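Local atomic coordinates of penicillin-binding 1 transmembrane protein MrcA (PDB entry 3D0F), a protein that probably polymerises peptidoglycan glycan strands and cross-links their peptides during cell wall synthesis, and is represented here by its OB-like domain. Residues Leu37-Val49 against Phe52-Leu66. Numbering follows the deposited sequence.
Sequences LAAVVLSATPGAV and FRKNGETIRITGDGL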
loop_
_atom_site.group_PDB
_atom_site.type_symbol
_atom_site.label_atom_id
_atom_site.label_comp_id
_atom_site.label_asym_id
_atom_site.label_seq_id
_atom_site.Cartn_x
_atom_site.Cartn_y
_atom_site.Cartn_z
ATOM N N LEU A 37 4.822 -2.266 -1.469
ATOM C CA LEU A 37 5.468 -0.961 -1.474
ATOM C C LEU A 37 6.805 -0.965 -2.183
ATOM O O LEU A 37 7.506 -1.950 -2.193
ATOM C CB LEU A 37 5.703 -0.504 -0.045
ATOM C CG LEU A 37 4.499 -0.564 0.874
ATOM C CD1 LEU A 37 4.848 0.023 2.220
ATOM C CD2 LEU A 37 3.256 0.113 0.238
ATOM N N ALA A 38 7.148 0.163 -2.779
ATOM C CA ALA A 38 8.445 0.315 -3.444
ATOM C C ALA A 38 9.530 0.515 -2.399
ATOM O O ALA A 38 9.367 1.199 -1.382
ATOM C CB ALA A 38 8.440 1.516 -4.451
ATOM N N ALA A 39 10.718 -0.032 -2.684
ATOM C CA ALA A 39 11.861 0.240 -1.848
ATOM C C ALA A 39 13.121 0.138 -2.712
ATOM O O ALA A 39 13.161 -0.603 -3.686
ATOM C CB ALA A 39 11.966 -0.709 -0.651
ATOM N N VAL A 40 14.131 0.874 -2.320
ATOM C CA VAL A 40 15.426 0.799 -3.002
ATOM C C VAL A 40 16.432 0.146 -2.082
ATOM O O VAL A 40 16.587 0.545 -0.929
ATOM C CB VAL A 40 15.973 2.178 -3.476
ATOM C CG1 VAL A 40 16.133 3.158 -2.317
ATOM C CG2 VAL A 40 17.311 2.016 -4.189
ATOM N N VAL A 41 17.127 -0.844 -2.600
ATOM C CA VAL A 41 18.113 -1.588 -1.818
ATOM C C VAL A 41 19.360 -0.741 -1.524
ATOM O O VAL A 41 19.915 -0.093 -2.428
ATOM C CB VAL A 41 18.479 -2.935 -2.486
ATOM C CG1 VAL A 41 19.704 -3.627 -1.731
ATOM C CG2 VAL A 41 17.216 -3.844 -2.518
ATOM N N LEU A 42 19.739 -0.727 -0.252
ATOM C CA LEU A 42 20.973 -0.076 0.204
ATOM C C LEU A 42 22.130 -1.061 0.396
ATOM O O LEU A 42 23.279 -0.713 0.178
ATOM C CB LEU A 42 20.719 0.661 1.534
ATOM C CG LEU A 42 19.556 1.653 1.460
ATOM C CD1 LEU A 42 19.403 2.362 2.814
ATOM C CD2 LEU A 42 19.651 2.657 0.306
ATOM N N SER A 43 21.848 -2.258 0.907
ATOM C CA SER A 43 22.808 -3.278 1.079
ATOM C C SER A 43 22.142 -4.628 0.928
ATOM O O SER A 43 20.965 -4.756 1.221
ATOM C CB SER A 43 23.461 -3.147 2.436
ATOM O OG SER A 43 22.597 -3.543 3.461
ATOM N N ALA A 44 22.913 -5.636 0.514
ATOM C CA ALA A 44 22.359 -6.983 0.326
ATOM C C ALA A 44 23.378 -8.054 0.516
ATOM O O ALA A 44 24.492 -7.985 -0.009
ATOM C CB ALA A 44 21.742 -7.136 -1.030
ATOM N N THR A 45 23.004 -9.017 1.329
ATOM C CA THR A 45 23.722 -10.290 1.530
ATOM C C THR A 45 22.682 -11.421 1.546
ATOM O O THR A 45 21.480 -11.162 1.674
ATOM C CB THR A 45 24.487 -10.297 2.859
ATOM O OG1 THR A 45 23.555 -10.412 3.942
ATOM C CG2 THR A 45 25.352 -9.017 3.030
ATOM N N PRO A 46 23.119 -12.694 1.533
ATOM C CA PRO A 46 22.117 -13.755 1.632
ATOM C C PRO A 46 21.331 -13.750 2.960
ATOM O O PRO A 46 20.240 -14.370 3.050
ATOM C CB PRO A 46 22.969 -15.037 1.510
ATOM C CG PRO A 46 24.128 -14.629 0.770
ATOM C CD PRO A 46 24.460 -13.250 1.292
ATOM N N GLY A 47 21.886 -13.104 3.974
ATOM C CA GLY A 47 21.263 -13.052 5.310
ATOM C C GLY A 47 20.463 -11.799 5.611
ATOM O O GLY A 47 19.699 -11.801 6.549
ATOM N N ALA A 48 20.652 -10.708 4.858
ATOM C CA ALA A 48 19.939 -9.484 5.166
ATOM C C ALA A 48 19.968 -8.519 3.987
ATOM O O ALA A 48 21.003 -8.339 3.360
ATOM C CB ALA A 48 20.593 -8.809 6.325
ATOM N N VAL A 49 18.840 -7.893 3.723
ATOM C CA VAL A 49 18.737 -6.807 2.770
ATOM C C VAL A 49 18.227 -5.594 3.543
ATOM O O VAL A 49 17.194 -5.684 4.242
ATOM C CB VAL A 49 17.743 -7.194 1.654
ATOM C CG1 VAL A 49 17.391 -5.984 0.803
ATOM C CG2 VAL A 49 18.297 -8.388 0.858
ATOM N N PHE A 52 15.347 1.222 1.549
ATOM C CA PHE A 52 14.719 2.493 1.892
ATOM C C PHE A 52 13.353 2.579 1.214
ATOM O O PHE A 52 13.241 2.346 0.022
ATOM C CB PHE A 52 15.605 3.650 1.392
ATOM C CG PHE A 52 15.099 5.020 1.751
ATOM C CD1 PHE A 52 15.496 5.610 2.932
ATOM C CD2 PHE A 52 14.321 5.742 0.873
ATOM C CE1 PHE A 52 15.056 6.904 3.287
ATOM C CE2 PHE A 52 13.844 7.031 1.223
ATOM C CZ PHE A 52 14.241 7.595 2.424
ATOM N N ARG A 53 12.300 2.847 1.973
ATOM C CA ARG A 53 10.957 2.952 1.370
ATOM C C ARG A 53 10.489 4.424 1.304
ATOM O O ARG A 53 11.076 5.274 1.915
ATOM C CB ARG A 53 9.933 2.055 2.086
ATOM C CG ARG A 53 9.805 2.218 3.523
ATOM C CD ARG A 53 8.943 1.067 4.038
ATOM N NE ARG A 53 8.525 1.198 5.384
ATOM C CZ ARG A 53 7.302 1.592 5.770
ATOM N NH1 ARG A 53 6.386 1.963 4.889
ATOM N NH2 ARG A 53 7.004 1.642 7.048
ATOM N N LYS A 54 9.414 4.677 0.577
ATOM C CA LYS A 54 8.950 6.052 0.336
ATOM C C LYS A 54 8.643 6.832 1.580
ATOM O O LYS A 54 8.787 8.061 1.576
ATOM C CB LYS A 54 7.685 6.011 -0.519
ATOM C CG LYS A 54 7.925 5.644 -1.957
ATOM C CD LYS A 54 8.497 6.822 -2.751
ATOM C CE LYS A 54 7.484 7.920 -3.104
ATOM N NZ LYS A 54 8.006 8.881 -4.187
ATOM N N ASN A 55 8.193 6.176 2.643
ATOM C CA ASN A 55 7.867 6.914 3.876
ATOM C C ASN A 55 9.123 7.372 4.634
ATOM O O ASN A 55 9.021 8.010 5.701
ATOM C CB ASN A 55 6.912 6.102 4.762
ATOM C CG ASN A 55 7.619 5.169 5.692
ATOM O OD1 ASN A 55 8.704 4.680 5.382
ATOM N ND2 ASN A 55 7.051 4.959 6.867
ATOM N N GLY A 56 10.303 7.052 4.094
ATOM C CA GLY A 56 11.567 7.475 4.638
ATOM C C GLY A 56 12.226 6.497 5.600
ATOM O O GLY A 56 13.284 6.788 6.146
ATOM N N GLU A 57 11.572 5.370 5.871
ATOM C CA GLU A 57 12.156 4.428 6.794
ATOM C C GLU A 57 13.050 3.433 6.047
ATOM O O GLU A 57 12.834 3.132 4.866
ATOM C CB GLU A 57 11.054 3.768 7.634
ATOM C CG GLU A 57 10.432 4.803 8.590
ATOM C CD GLU A 57 9.257 4.330 9.423
ATOM O OE1 GLU A 57 8.530 3.395 9.038
ATOM O OE2 GLU A 57 9.048 4.951 10.488
ATOM N N THR A 58 14.090 2.990 6.740
ATOM C CA THR A 58 14.989 1.956 6.229
ATOM C C THR A 58 14.558 0.686 6.953
ATOM O O THR A 58 14.435 0.637 8.186
ATOM C CB THR A 58 16.460 2.273 6.430
ATOM O OG1 THR A 58 16.814 3.470 5.701
ATOM C CG2 THR A 58 17.335 1.108 5.927
ATOM N N ILE A 59 14.244 -0.309 6.161
ATOM C CA ILE A 59 13.812 -1.621 6.678
ATOM C C ILE A 59 14.918 -2.655 6.445
ATOM O O ILE A 59 15.764 -2.474 5.582
ATOM C CB ILE A 59 12.487 -2.125 6.015
ATOM C CG1 ILE A 59 12.594 -2.231 4.486
ATOM C CG2 ILE A 59 11.299 -1.187 6.387
ATOM C CD1 ILE A 59 11.378 -2.874 3.792
ATOM N N ARG A 60 14.891 -3.694 7.274
ATOM C CA ARG A 60 15.814 -4.810 7.167
ATOM C C ARG A 60 15.009 -6.094 6.963
ATOM O O ARG A 60 14.194 -6.456 7.841
ATOM C CB ARG A 60 16.687 -4.905 8.427
ATOM C CG ARG A 60 17.935 -5.724 8.279
ATOM C CD ARG A 60 18.899 -5.414 9.482
ATOM N NE ARG A 60 20.189 -6.037 9.334
ATOM C CZ ARG A 60 20.507 -7.245 9.766
ATOM N NH1 ARG A 60 19.617 -8.030 10.401
ATOM N NH2 ARG A 60 21.737 -7.690 9.544
ATOM N N ILE A 61 15.282 -6.803 5.869
ATOM C CA ILE A 61 14.557 -8.043 5.484
ATOM C C ILE A 61 15.527 -9.190 5.713
ATOM O O ILE A 61 16.657 -9.146 5.227
ATOM C CB ILE A 61 14.062 -8.014 4.033
ATOM C CG1 ILE A 61 13.206 -6.745 3.820
ATOM C CG2 ILE A 61 13.233 -9.291 3.674
ATOM C CD1 ILE A 61 13.413 -6.083 2.462
ATOM N N THR A 62 15.046 -10.220 6.424
ATOM C CA THR A 62 15.867 -11.362 6.829
ATOM C C THR A 62 15.000 -12.626 6.834
ATOM O O THR A 62 13.798 -12.539 6.660
ATOM C CB THR A 62 16.452 -11.200 8.259
ATOM O OG1 THR A 62 15.380 -11.163 9.232
ATOM C CG2 THR A 62 17.284 -9.900 8.340
ATOM N N GLY A 63 15.602 -13.771 7.100
ATOM C CA GLY A 63 14.853 -15.028 7.323
ATOM C C GLY A 63 13.783 -15.298 6.256
ATOM O O GLY A 63 14.051 -15.295 5.052
ATOM N N ASP A 64 12.578 -15.532 6.730
ATOM C CA ASP A 64 11.454 -15.900 5.838
ATOM C C ASP A 64 11.223 -14.841 4.759
ATOM O O ASP A 64 10.858 -15.176 3.619
ATOM C CB ASP A 64 10.184 -16.080 6.637
ATOM C CG ASP A 64 10.202 -17.283 7.540
ATOM O OD1 ASP A 64 11.116 -18.148 7.465
ATOM O OD2 ASP A 64 9.215 -17.372 8.338
ATOM N N GLY A 65 11.453 -13.566 5.094
ATOM C CA GLY A 65 11.249 -12.471 4.157
ATOM C C GLY A 65 12.111 -12.516 2.916
ATOM O O GLY A 65 11.792 -11.854 1.936
ATOM N N LEU A 66 13.234 -13.248 2.963
ATOM C CA LEU A 66 14.143 -13.362 1.849
ATOM C C LEU A 66 13.941 -14.639 1.019
ATOM O O LEU A 66 14.596 -14.822 0.009
ATOM C CB LEU A 66 15.599 -13.350 2.361
ATOM C CG LEU A 66 16.052 -12.088 3.050
ATOM C CD1 LEU A 66 17.524 -12.244 3.461
ATOM C CD2 LEU A 66 15.853 -10.845 2.174
HETATM O O HOH W 1 7.413 2.667 -0.413
HETATM O O HOH W 2 18.493 -14.147 7.218
#
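L66 spreads its two methyls over the end of a hairpin, dividing them between the strand 48-53 and the turn before it. Its CD1 sits in the bend at P46 and G47, 3.5 Å from P46 O. The other methyl, CD2, lies 3.7 Å from V49 CG2, and L73 packs on both residues. V49 meets it with CG2 because that methyl stands anti to the carbonyl carbon, chi1 168° placing CG1 anti to N instead. Beside this plug, T62 presents its CG2 to the G47 carbonyl, and a water links G47 O to G63 N. A48 is a smaller bump: its CB rises under one face of the R60 guanidinium, 3.6 Å from NH2 and offset toward the rim.

V49 and I61 form an antiparallel hydrogen-bonded pair, I61 N reaching V49 O at 2.7 Å, with V49 N returning the bond to I61 O. The strands 37-45, 48-53 and 58-61 thus run as two successive hairpins, the up-and-down meander with which an OB-fold begins. In the first hairpin V40 and F52 pair through two bonds of their own, V40 N to F52 O being 2.9 Å.

With CG anti to its N (chi1 -177°), F52 turns its ring out of the pair, and its side chain packs on L23 of the second subunit. L42, which with S43 faces E50 in a classic bulge, reaches back to the outer strand, CD1 lying 3.9 Å from T58 CG2. At the far end L37 CD1 abuts R53 NH1 obliquely. N55 OD1 lies over one guanidinium face of R53, while E57 OE1 takes a salt bridge from R53 NH2 at 3.1 Å.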